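PDB 3W1O: DNA mimic protein DMP12 from Neisseria meningitidis MC58, which acts as a DNA mimic that binds the dimeric histone-like protein HU and partially prevents HU from binding DNA. Local coordinates for residues I9-D14 with V104-A108; Y48-W54 with F92-V98; S69-I75 with T114-F119. One frame throughout, in Å; residues are numbered along the deposited sequence.

Interaction 1 (I9-D14 with V104-A108); sequences IFCLKD and VLEYA. With MG (magnesium ion), chain C.
The Y107 ring is the flat group of this contact, and D14 N lies at its edge, close to the ring plane, where it donates to Y107 OH over 2.6 Å with an N-H...O angle of 165°. Three further groups approach the ring obliquely. C11 SG stands 4.8 Å from the ring centroid, 61° off the normal, an oblique sulfur-aromatic contact with CD2 its nearest ring atom. L12 O comes to 3.7 Å from Y107 CE2, and K13 CA passes near the hydroxyl. The residues from C11 to D14 thus run along one flank of the tyrosine, from CD2 out to its oxygen. With CG trans to the backbone N (chi1 -172°), the ring leaves helix 96-111 toward the 9-14 chain.

Behind the tyrosine the packing is apolar. C11 SG, placed between its own backbone N and carbonyl carbon, also meets A108 CB at 4.0 Å and V104 CG1 at 4.1 Å, so the sulfur fits among three residues on one side of the helix. V104 CG1 in turn rests on the backbone where F10 passes into C11. The contact therefore seats the helix against strand 7-10 and the loop that follows it.

The chemistry divides in two. Inside, the contact buries L12 O, which has no partner in the model, while the tyrosine oxygen accepts from D14 N, a single short bond that tethers the backbone there. Outward from that bond, D14 OD1 binds the magnesium ion at 2.2 Å, with four waters completing the modelled ligands. Y107 can accordingly be read as a second-shell residue: it holds the main chain of the aspartate whose carboxylate oxygen reaches the metal.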
loop_
_atom_site.group_PDB
_atom_site.type_symbol
_atom_site.label_atom_id
_atom_site.label_comp_id
_atom_site.label_asym_id
_atom_site.label_seq_id
_atom_site.Cartn_x
_atom_site.Cartn_y
_atom_site.Cartn_z
ATOM N N ILE A 9 -1.578 -3.190 2.157
ATOM C CA ILE A 9 -1.380 -2.403 0.925
ATOM C C ILE A 9 -0.836 -3.432 -0.037
ATOM O O ILE A 9 0.179 -4.069 0.273
ATOM C CB ILE A 9 -0.361 -1.305 1.161
ATOM C CG1 ILE A 9 -0.943 -0.294 2.184
ATOM C CG2 ILE A 9 0.078 -0.670 -0.202
ATOM C CD1 ILE A 9 -0.025 0.888 2.551
ATOM N N PHE A 10 -1.501 -3.662 -1.160
ATOM C CA PHE A 10 -1.034 -4.728 -2.015
ATOM C C PHE A 10 -1.449 -4.578 -3.479
ATOM O O PHE A 10 -2.336 -3.734 -3.798
ATOM C CB PHE A 10 -1.546 -6.092 -1.486
ATOM C CG PHE A 10 -3.016 -6.364 -1.774
ATOM C CD1 PHE A 10 -3.406 -7.092 -2.906
ATOM C CD2 PHE A 10 -3.998 -5.859 -0.925
ATOM C CE1 PHE A 10 -4.808 -7.290 -3.202
ATOM C CE2 PHE A 10 -5.362 -6.070 -1.206
ATOM C CZ PHE A 10 -5.747 -6.806 -2.349
ATOM N N CYS A 11 -0.840 -5.425 -4.322
ATOM C CA CYS A 11 -1.391 -5.704 -5.654
ATOM C C CYS A 11 -1.313 -7.194 -5.844
ATOM O O CYS A 11 -0.688 -7.903 -5.046
ATOM C CB CYS A 11 -0.651 -4.896 -6.747
ATOM S SG CYS A 11 1.078 -5.377 -6.925
ATOM N N LEU A 12 -2.045 -7.710 -6.830
ATOM C CA LEU A 12 -1.913 -9.071 -7.221
ATOM C C LEU A 12 -0.548 -9.303 -7.854
ATOM O O LEU A 12 0.059 -8.385 -8.459
ATOM C CB LEU A 12 -2.977 -9.427 -8.232
ATOM C CG LEU A 12 -4.387 -9.257 -7.691
ATOM C CD1 LEU A 12 -5.480 -9.794 -8.659
ATOM C CD2 LEU A 12 -4.488 -9.949 -6.355
ATOM N N LYS A 13 -0.108 -10.538 -7.745
ATOM C CA LYS A 13 1.050 -11.001 -8.487
ATOM C C LYS A 13 0.815 -11.061 -9.991
ATOM O O LYS A 13 -0.309 -11.221 -10.440
ATOM C CB LYS A 13 1.384 -12.403 -8.039
ATOM C CG LYS A 13 2.197 -12.404 -6.796
ATOM C CD LYS A 13 2.220 -13.801 -6.259
ATOM C CE LYS A 13 3.447 -14.048 -5.469
ATOM N NZ LYS A 13 3.522 -15.541 -5.362
ATOM N N ASP A 14 1.918 -10.984 -10.721
ATOM C CA ASP A 14 1.978 -11.091 -12.169
ATOM C C ASP A 14 1.026 -12.158 -12.712
ATOM O O ASP A 14 0.200 -11.875 -13.585
ATOM C CB ASP A 14 3.425 -11.361 -12.603
ATOM C CG ASP A 14 3.570 -11.513 -14.111
ATOM O OD1 ASP A 14 2.696 -10.998 -14.851
ATOM O OD2 ASP A 14 4.569 -12.139 -14.536
ATOM N N VAL A 104 5.879 -2.633 -3.486
ATOM C CA VAL A 104 4.547 -2.927 -4.054
ATOM C C VAL A 104 4.223 -1.962 -5.164
ATOM O O VAL A 104 3.760 -2.362 -6.222
ATOM C CB VAL A 104 3.452 -2.810 -2.991
ATOM C CG1 VAL A 104 2.023 -3.008 -3.683
ATOM C CG2 VAL A 104 3.726 -3.924 -1.949
ATOM N N LEU A 105 4.504 -0.701 -4.935
ATOM C CA LEU A 105 4.251 0.323 -5.956
ATOM C C LEU A 105 5.059 0.043 -7.245
ATOM O O LEU A 105 4.515 0.019 -8.356
ATOM C CB LEU A 105 4.537 1.726 -5.397
ATOM C CG LEU A 105 3.743 2.111 -4.125
ATOM C CD1 LEU A 105 4.143 3.512 -3.677
ATOM C CD2 LEU A 105 2.212 1.991 -4.336
ATOM N N GLU A 106 6.344 -0.221 -7.098
ATOM C CA GLU A 106 7.174 -0.568 -8.273
ATOM C C GLU A 106 6.660 -1.784 -9.012
ATOM O O GLU A 106 6.618 -1.801 -10.267
ATOM C CB GLU A 106 8.643 -0.782 -7.840
ATOM C CG GLU A 106 9.268 0.503 -7.379
ATOM C CD GLU A 106 10.715 0.377 -6.959
ATOM O OE1 GLU A 106 11.178 -0.762 -6.800
ATOM O OE2 GLU A 106 11.375 1.430 -6.772
ATOM N N TYR A 107 6.255 -2.809 -8.265
ATOM C CA TYR A 107 5.804 -4.024 -8.874
ATOM C C TYR A 107 4.529 -3.716 -9.682
ATOM O O TYR A 107 4.293 -4.293 -10.767
ATOM C CB TYR A 107 5.466 -5.052 -7.803
ATOM C CG TYR A 107 5.154 -6.431 -8.306
ATOM C CD1 TYR A 107 6.087 -7.458 -8.240
ATOM C CD2 TYR A 107 3.885 -6.735 -8.825
ATOM C CE1 TYR A 107 5.790 -8.773 -8.679
ATOM C CE2 TYR A 107 3.611 -8.020 -9.303
ATOM C CZ TYR A 107 4.527 -9.020 -9.206
ATOM O OH TYR A 107 4.198 -10.263 -9.668
ATOM N N ALA A 108 3.675 -2.891 -9.118
ATOM C CA ALA A 108 2.366 -2.613 -9.740
ATOM C C ALA A 108 2.609 -1.813 -10.998
ATOM O O ALA A 108 1.902 -1.992 -11.977
ATOM C CB ALA A 108 1.475 -1.815 -8.795
HETATM MG MG MG C . 1.857 -9.935 -16.602
HETATM O O HOH W 1 1.003 -8.617 -14.930
HETATM O O HOH W 2 0.835 -8.616 -18.092
HETATM O O HOH W 3 3.572 -10.306 -17.893
HETATM O O HOH W 4 3.454 -8.344 -16.225
#

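Interaction 2 (Y48-W54 with F92-V98)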
loop_
_atom_site.group_PDB
_atom_site.type_symbol
_atom_site.label_atom_id
_atom_site.label_comp_id
_atom_site.label_asym_id
_atom_site.label_seq_id
_atom_site.Cartn_x
_atom_site.Cartn_y
_atom_site.Cartn_z
ATOM N N TYR A 48 4.158 5.107 12.413
ATOM C CA TYR A 48 4.247 5.890 11.185
ATOM C C TYR A 48 3.266 7.038 11.032
ATOM O O TYR A 48 3.565 7.996 10.358
ATOM C CB TYR A 48 4.245 4.944 9.973
ATOM C CG TYR A 48 5.641 4.367 9.864
ATOM C CD1 TYR A 48 6.669 5.084 9.244
ATOM C CD2 TYR A 48 5.952 3.144 10.459
ATOM C CE1 TYR A 48 7.991 4.568 9.210
ATOM C CE2 TYR A 48 7.250 2.620 10.414
ATOM C CZ TYR A 48 8.252 3.346 9.790
ATOM O OH TYR A 48 9.526 2.829 9.757
ATOM N N GLN A 49 2.113 6.952 11.663
ATOM C CA GLN A 49 1.222 8.119 11.782
ATOM C C GLN A 49 2.006 9.278 12.406
ATOM O O GLN A 49 2.087 10.380 11.849
ATOM C CB GLN A 49 0.030 7.748 12.682
ATOM C CG GLN A 49 -0.852 8.947 13.055
ATOM C CD GLN A 49 -1.373 9.717 11.813
ATOM O OE1 GLN A 49 -1.281 10.942 11.747
ATOM N NE2 GLN A 49 -1.911 8.996 10.855
ATOM N N ASN A 50 2.598 9.012 13.564
ATOM C CA ASN A 50 3.267 10.070 14.332
ATOM C C ASN A 50 4.558 10.558 13.664
ATOM O O ASN A 50 5.106 11.593 14.008
ATOM C CB ASN A 50 3.470 9.614 15.794
ATOM C CG ASN A 50 2.132 9.385 16.521
ATOM O OD1 ASN A 50 1.143 10.067 16.253
ATOM N ND2 ASN A 50 2.105 8.414 17.416
ATOM N N ARG A 51 5.014 9.838 12.659
ATOM C CA ARG A 51 6.163 10.309 11.894
ATOM C C ARG A 51 5.818 10.935 10.569
ATOM O O ARG A 51 6.691 11.428 9.840
ATOM C CB ARG A 51 7.138 9.186 11.758
ATOM C CG ARG A 51 7.769 8.993 13.131
ATOM C CD ARG A 51 8.845 7.960 13.122
ATOM N NE ARG A 51 9.896 8.393 12.218
ATOM C CZ ARG A 51 10.654 7.537 11.558
ATOM N NH1 ARG A 51 10.453 6.232 11.767
ATOM N NH2 ARG A 51 11.586 7.984 10.718
ATOM N N GLY A 52 4.536 10.890 10.248
ATOM C CA GLY A 52 4.027 11.599 9.082
ATOM C C GLY A 52 3.934 10.799 7.784
ATOM O O GLY A 52 3.687 11.381 6.730
ATOM N N LEU A 53 4.065 9.470 7.862
ATOM C CA LEU A 53 3.967 8.626 6.687
ATOM C C LEU A 53 2.580 8.718 5.986
ATOM O O LEU A 53 2.491 8.839 4.757
ATOM C CB LEU A 53 4.328 7.171 7.016
ATOM C CG LEU A 53 4.124 6.143 5.860
ATOM C CD1 LEU A 53 4.997 6.521 4.581
ATOM C CD2 LEU A 53 4.478 4.732 6.283
ATOM N N TRP A 54 1.492 8.643 6.753
ATOM C CA TRP A 54 0.195 8.574 6.126
ATOM C C TRP A 54 -0.149 9.944 5.595
ATOM O O TRP A 54 -0.741 10.073 4.511
ATOM C CB TRP A 54 -0.884 8.041 7.084
ATOM C CG TRP A 54 -0.437 6.788 7.785
ATOM C CD1 TRP A 54 -0.399 6.587 9.125
ATOM C CD2 TRP A 54 0.094 5.597 7.183
ATOM N NE1 TRP A 54 0.106 5.344 9.420
ATOM C CE2 TRP A 54 0.411 4.704 8.244
ATOM C CE3 TRP A 54 0.307 5.184 5.853
ATOM C CZ2 TRP A 54 0.928 3.442 8.026
ATOM C CZ3 TRP A 54 0.828 3.903 5.639
ATOM C CH2 TRP A 54 1.133 3.061 6.715
ATOM N N PHE A 92 12.146 8.912 5.719
ATOM C CA PHE A 92 12.224 7.492 6.152
ATOM C C PHE A 92 12.253 6.589 4.925
ATOM O O PHE A 92 11.784 5.458 4.961
ATOM C CB PHE A 92 11.068 7.096 7.133
ATOM C CG PHE A 92 9.805 7.841 6.917
ATOM C CD1 PHE A 92 9.260 7.942 5.641
ATOM C CD2 PHE A 92 9.150 8.443 7.989
ATOM C CE1 PHE A 92 8.109 8.668 5.410
ATOM C CE2 PHE A 92 7.997 9.167 7.783
ATOM C CZ PHE A 92 7.480 9.300 6.480
ATOM N N SER A 93 12.806 7.091 3.820
ATOM C CA SER A 93 12.725 6.363 2.570
ATOM C C SER A 93 13.532 5.063 2.612
ATOM O O SER A 93 13.420 4.244 1.705
ATOM C CB SER A 93 13.262 7.222 1.432
ATOM O OG SER A 93 14.684 7.407 1.620
ATOM N N THR A 94 14.376 4.886 3.629
ATOM C CA THR A 94 15.123 3.656 3.736
ATOM C C THR A 94 14.604 2.727 4.803
ATOM O O THR A 94 15.182 1.660 5.024
ATOM C CB THR A 94 16.649 3.904 3.973
ATOM O OG1 THR A 94 16.869 4.454 5.276
ATOM C CG2 THR A 94 17.196 4.815 2.903
ATOM N N GLU A 95 13.498 3.073 5.451
ATOM C CA GLU A 95 13.055 2.244 6.550
ATOM C C GLU A 95 12.245 1.091 5.973
ATOM O O GLU A 95 11.638 1.229 4.920
ATOM C CB GLU A 95 12.276 3.100 7.535
ATOM C CG GLU A 95 13.205 4.111 8.158
ATOM C CD GLU A 95 12.554 4.960 9.197
ATOM O OE1 GLU A 95 11.419 4.638 9.603
ATOM O OE2 GLU A 95 13.184 5.980 9.600
ATOM N N PRO A 96 12.323 -0.090 6.605
ATOM C CA PRO A 96 11.731 -1.270 5.943
ATOM C C PRO A 96 10.306 -1.094 5.523
ATOM O O PRO A 96 9.991 -1.459 4.406
ATOM C CB PRO A 96 11.852 -2.376 7.001
ATOM C CG PRO A 96 13.165 -1.942 7.769
ATOM C CD PRO A 96 13.070 -0.434 7.837
ATOM N N LEU A 97 9.420 -0.581 6.381
ATOM C CA LEU A 97 8.021 -0.499 5.945
ATOM C C LEU A 97 7.884 0.376 4.692
ATOM O O LEU A 97 7.101 0.067 3.774
ATOM C CB LEU A 97 7.149 0.073 7.080
ATOM C CG LEU A 97 5.669 0.333 6.717
ATOM C CD1 LEU A 97 5.007 -1.007 6.399
ATOM C CD2 LEU A 97 4.941 1.037 7.886
ATOM N N VAL A 98 8.611 1.491 4.662
ATOM C CA VAL A 98 8.523 2.393 3.533
ATOM C C VAL A 98 9.093 1.706 2.304
ATOM O O VAL A 98 8.508 1.803 1.236
ATOM C CB VAL A 98 9.217 3.751 3.823
ATOM C CG1 VAL A 98 9.087 4.705 2.598
ATOM C CG2 VAL A 98 8.578 4.392 5.107
HETATM O O HOH W 5 9.993 0.202 9.152
#
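Y48 and F92 form an edge-to-face (T-shaped) pair, the tyrosine edge turned to the phenylalanine face with planes 69° apart, and they lie in the tightly packed part of the contact. L97 CD2 presses to 3.5 Å from Y48 CD2, V98 CG2 nears CE1 of the same ring, and F92 CZ sits 3.6 Å from L53 CA. At its edge the F92 ring also receives R51 O, 3.3 Å from CE2. That carbonyl belongs to a sharp break between two helices: G52, with positive phi, closes helix 42-51 in a Schellman motif and is at the same time the N-cap residue of helix 53-61. Across from it, E95 is the N-cap residue of helix 96-111, following a type I turn from F92.

The solvent side is polar, with R51 exposed. Its guanidinium meets the E95 carboxylate end-on in a salt bridge, NH2 to OE2 at 2.8 Å and NH1 to OE1 at 2.9 Å, while F92 CD2 lies over one guanidinium face. E95 OE1 is gripped twice: R51 NH1 uses its syn lone pair, and Y48 OH donates to its anti lone pair over 2.6 Å. A water donates to Y48 OH and accepts from L97 N.

Interaction 3 (S69-I75 with T114-F119); sequences SEGDWLI and TVIFHF
H118 ND1 donates to D72 OD1 over 2.7 Å, nearly straight at 168°; the oxygen lies close to the imidazole plane, whereas the nitrogen meets the carboxylate on its syn side, out of plane. The same OD1 is hydrogen-bonded to Y21 OH of helix 21-30, so two partners hold it. These side chains belong to a non-hydrogen-bonded pair of an antiparallel ladder in which W73 with F117 and I75 with V115 are hydrogen-bonded pairs. I75 N to V115 O measures 2.8 Å and the return bond, V115 N to I75 O, 3.2 Å. Past the strand ends G71 and F119 continue the pattern with reciprocal bonds, G71 N reaching F119 O of the C-terminal carboxylate at 2.8 Å.

Packing follows the alternation of the strands. On the face of W73 and I75, I75 CD1 sits squarely over the F117 ring, 3.4 Å from its centroid and 12° off the normal, a CH-pi contact; CG1 trans to the carbonyl carbon (chi1 -63°) starts the branch that gets there. W73 CB meets F117 CB at 4.0 Å. On the other face L74 CD2 lies 3.9 Å from I116 CG1, the two side chains running alongside each other.

Strand 72-75 edges the four-stranded sheet, and 115-118 separates it from 7-10. Helix 21-30 packs on the L74, I116 and H118 face, while helices 77-88 and 96-111 meet V115 on the opposite one.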
loop_
_atom_site.group_PDB
_atom_site.type_symbol
_atom_site.label_atom_id
_atom_site.label_comp_id
_atom_site.label_asym_id
_atom_site.label_seq_id
_atom_site.Cartn_x
_atom_site.Cartn_y
_atom_site.Cartn_z
ATOM N N SER A 69 -8.123 3.864 8.302
ATOM C CA SER A 69 -9.299 3.442 9.016
ATOM C C SER A 69 -9.908 2.307 8.196
ATOM O O SER A 69 -9.411 2.001 7.115
ATOM C CB SER A 69 -10.291 4.614 9.148
ATOM O OG SER A 69 -10.686 5.093 7.880
ATOM N N GLU A 70 -11.004 1.708 8.665
ATOM C CA GLU A 70 -11.638 0.643 7.919
ATOM C C GLU A 70 -12.121 1.186 6.564
ATOM O O GLU A 70 -12.721 2.273 6.492
ATOM C CB GLU A 70 -12.835 0.116 8.687
ATOM C CG GLU A 70 -13.505 -1.060 8.024
ATOM C CD GLU A 70 -14.467 -1.753 8.984
ATOM O OE1 GLU A 70 -15.198 -1.029 9.700
ATOM O OE2 GLU A 70 -14.444 -3.006 9.053
ATOM N N GLY A 71 -11.856 0.437 5.503
ATOM C CA GLY A 71 -12.293 0.849 4.166
ATOM C C GLY A 71 -11.451 0.246 3.064
ATOM O O GLY A 71 -10.628 -0.635 3.315
ATOM N N ASP A 72 -11.693 0.679 1.827
ATOM C CA ASP A 72 -10.975 0.125 0.692
ATOM C C ASP A 72 -10.641 1.257 -0.216
ATOM O O ASP A 72 -11.503 2.117 -0.454
ATOM C CB ASP A 72 -11.859 -0.838 -0.059
ATOM C CG ASP A 72 -12.053 -2.122 0.708
ATOM O OD1 ASP A 72 -11.224 -3.018 0.516
ATOM O OD2 ASP A 72 -12.960 -2.184 1.551
ATOM N N TRP A 73 -9.415 1.253 -0.737
ATOM C CA TRP A 73 -8.933 2.377 -1.523
ATOM C C TRP A 73 -8.158 1.787 -2.677
ATOM O O TRP A 73 -7.473 0.765 -2.525
ATOM C CB TRP A 73 -8.021 3.311 -0.709
ATOM C CG TRP A 73 -8.718 4.091 0.335
ATOM C CD1 TRP A 73 -9.226 5.352 0.199
ATOM C CD2 TRP A 73 -8.980 3.698 1.693
ATOM N NE1 TRP A 73 -9.784 5.766 1.383
ATOM C CE2 TRP A 73 -9.666 4.766 2.310
ATOM C CE3 TRP A 73 -8.725 2.542 2.431
ATOM C CZ2 TRP A 73 -10.084 4.736 3.646
ATOM C CZ3 TRP A 73 -9.138 2.514 3.817
ATOM C CH2 TRP A 73 -9.820 3.591 4.376
ATOM N N LEU A 74 -8.313 2.370 -3.847
ATOM C CA LEU A 74 -7.691 1.767 -5.040
ATOM C C LEU A 74 -6.889 2.845 -5.655
ATOM O O LEU A 74 -7.449 3.910 -5.876
ATOM C CB LEU A 74 -8.739 1.463 -6.079
ATOM C CG LEU A 74 -9.907 0.606 -5.838
ATOM C CD1 LEU A 74 -10.451 0.274 -7.246
ATOM C CD2 LEU A 74 -9.507 -0.614 -5.076
ATOM N N ILE A 75 -5.620 2.569 -5.994
ATOM C CA ILE A 75 -4.627 3.605 -6.375
ATOM C C ILE A 75 -4.288 3.261 -7.828
ATOM O O ILE A 75 -3.947 2.116 -8.120
ATOM C CB ILE A 75 -3.357 3.525 -5.453
ATOM C CG1 ILE A 75 -3.707 3.826 -3.974
ATOM C CG2 ILE A 75 -2.341 4.575 -5.807
ATOM C CD1 ILE A 75 -4.411 2.750 -3.239
ATOM N N THR A 114 -3.499 -2.565 -10.305
ATOM C CA THR A 114 -4.011 -1.549 -9.386
ATOM C C THR A 114 -3.492 -1.905 -8.006
ATOM O O THR A 114 -3.282 -3.052 -7.703
ATOM C CB THR A 114 -5.562 -1.457 -9.446
ATOM O OG1 THR A 114 -5.880 -0.648 -10.588
ATOM C CG2 THR A 114 -6.163 -0.783 -8.228
ATOM N N VAL A 115 -3.190 -0.892 -7.243
ATOM C CA VAL A 115 -2.778 -1.082 -5.842
ATOM C C VAL A 115 -3.988 -0.899 -4.948
ATOM O O VAL A 115 -4.729 0.063 -5.112
ATOM C CB VAL A 115 -1.655 -0.116 -5.503
ATOM C CG1 VAL A 115 -1.408 -0.047 -4.006
ATOM C CG2 VAL A 115 -0.368 -0.605 -6.185
ATOM N N ILE A 116 -4.203 -1.813 -4.012
ATOM C CA ILE A 116 -5.321 -1.690 -3.064
ATOM C C ILE A 116 -4.822 -1.388 -1.663
ATOM O O ILE A 116 -3.810 -1.967 -1.221
ATOM C CB ILE A 116 -6.062 -3.023 -3.036
ATOM C CG1 ILE A 116 -6.670 -3.248 -4.445
ATOM C CG2 ILE A 116 -7.126 -3.043 -1.934
ATOM C CD1 ILE A 116 -7.171 -4.608 -4.638
ATOM N N PHE A 117 -5.502 -0.468 -0.983
ATOM C CA PHE A 117 -5.312 -0.364 0.454
ATOM C C PHE A 117 -6.579 -0.949 1.064
ATOM O O PHE A 117 -7.668 -0.489 0.745
ATOM C CB PHE A 117 -5.177 1.096 0.931
ATOM C CG PHE A 117 -4.019 1.882 0.350
ATOM C CD1 PHE A 117 -3.018 1.290 -0.420
ATOM C CD2 PHE A 117 -3.913 3.225 0.624
ATOM C CE1 PHE A 117 -1.948 2.073 -0.954
ATOM C CE2 PHE A 117 -2.840 4.004 0.098
ATOM C CZ PHE A 117 -1.878 3.408 -0.683
ATOM N N HIS A 118 -6.443 -1.917 1.950
ATOM C CA HIS A 118 -7.652 -2.541 2.565
ATOM C C HIS A 118 -7.497 -2.628 4.082
ATOM O O HIS A 118 -6.456 -3.049 4.555
ATOM C CB HIS A 118 -7.909 -3.924 2.000
ATOM C CG HIS A 118 -8.973 -4.676 2.757
ATOM N ND1 HIS A 118 -10.323 -4.459 2.550
ATOM C CD2 HIS A 118 -8.885 -5.555 3.793
ATOM C CE1 HIS A 118 -11.021 -5.215 3.390
ATOM N NE2 HIS A 118 -10.175 -5.887 4.156
ATOM N N PHE A 119 -8.527 -2.237 4.829
ATOM C CA PHE A 119 -8.466 -2.351 6.294
ATOM C C PHE A 119 -9.899 -2.589 6.744
ATOM O O PHE A 119 -10.885 -2.100 6.150
ATOM C CB PHE A 119 -7.936 -1.040 6.879
ATOM C CG PHE A 119 -7.436 -1.114 8.298
ATOM C CD1 PHE A 119 -7.077 -2.323 8.898
ATOM C CD2 PHE A 119 -7.249 0.059 9.011
ATOM C CE1 PHE A 119 -6.542 -2.347 10.215
ATOM C CE2 PHE A 119 -6.706 0.044 10.335
ATOM C CZ PHE A 119 -6.366 -1.161 10.925
ATOM O OXT PHE A 119 -10.085 -3.346 7.710
HETATM O O HOH W 6 -12.959 -2.586 4.313
#

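From the N terminus, segment 9-14 takes in part of strand 7-10 and the loop after it; its partner 104-108 lies on helix 96-111, so interaction 1 closes a long loop. Interaction 2 is nested inside it, joining the break between helices 42-51 and 53-61 to the start of helix 96-111. Interaction 3 begins within both loops, at 69-75, and ends beyond them at the C terminus, crossing each. Helix 96-111 is common to interactions 1 and 2. Interactions 1 and 3 touch through adjacent strands 7-10 and 115-118: F10 O is 2.7 Å from I116 N, probably a hydrogen bond. Interaction 1 ties sheet to helix, interaction 2 helix to helix, interaction 3 strand to strand.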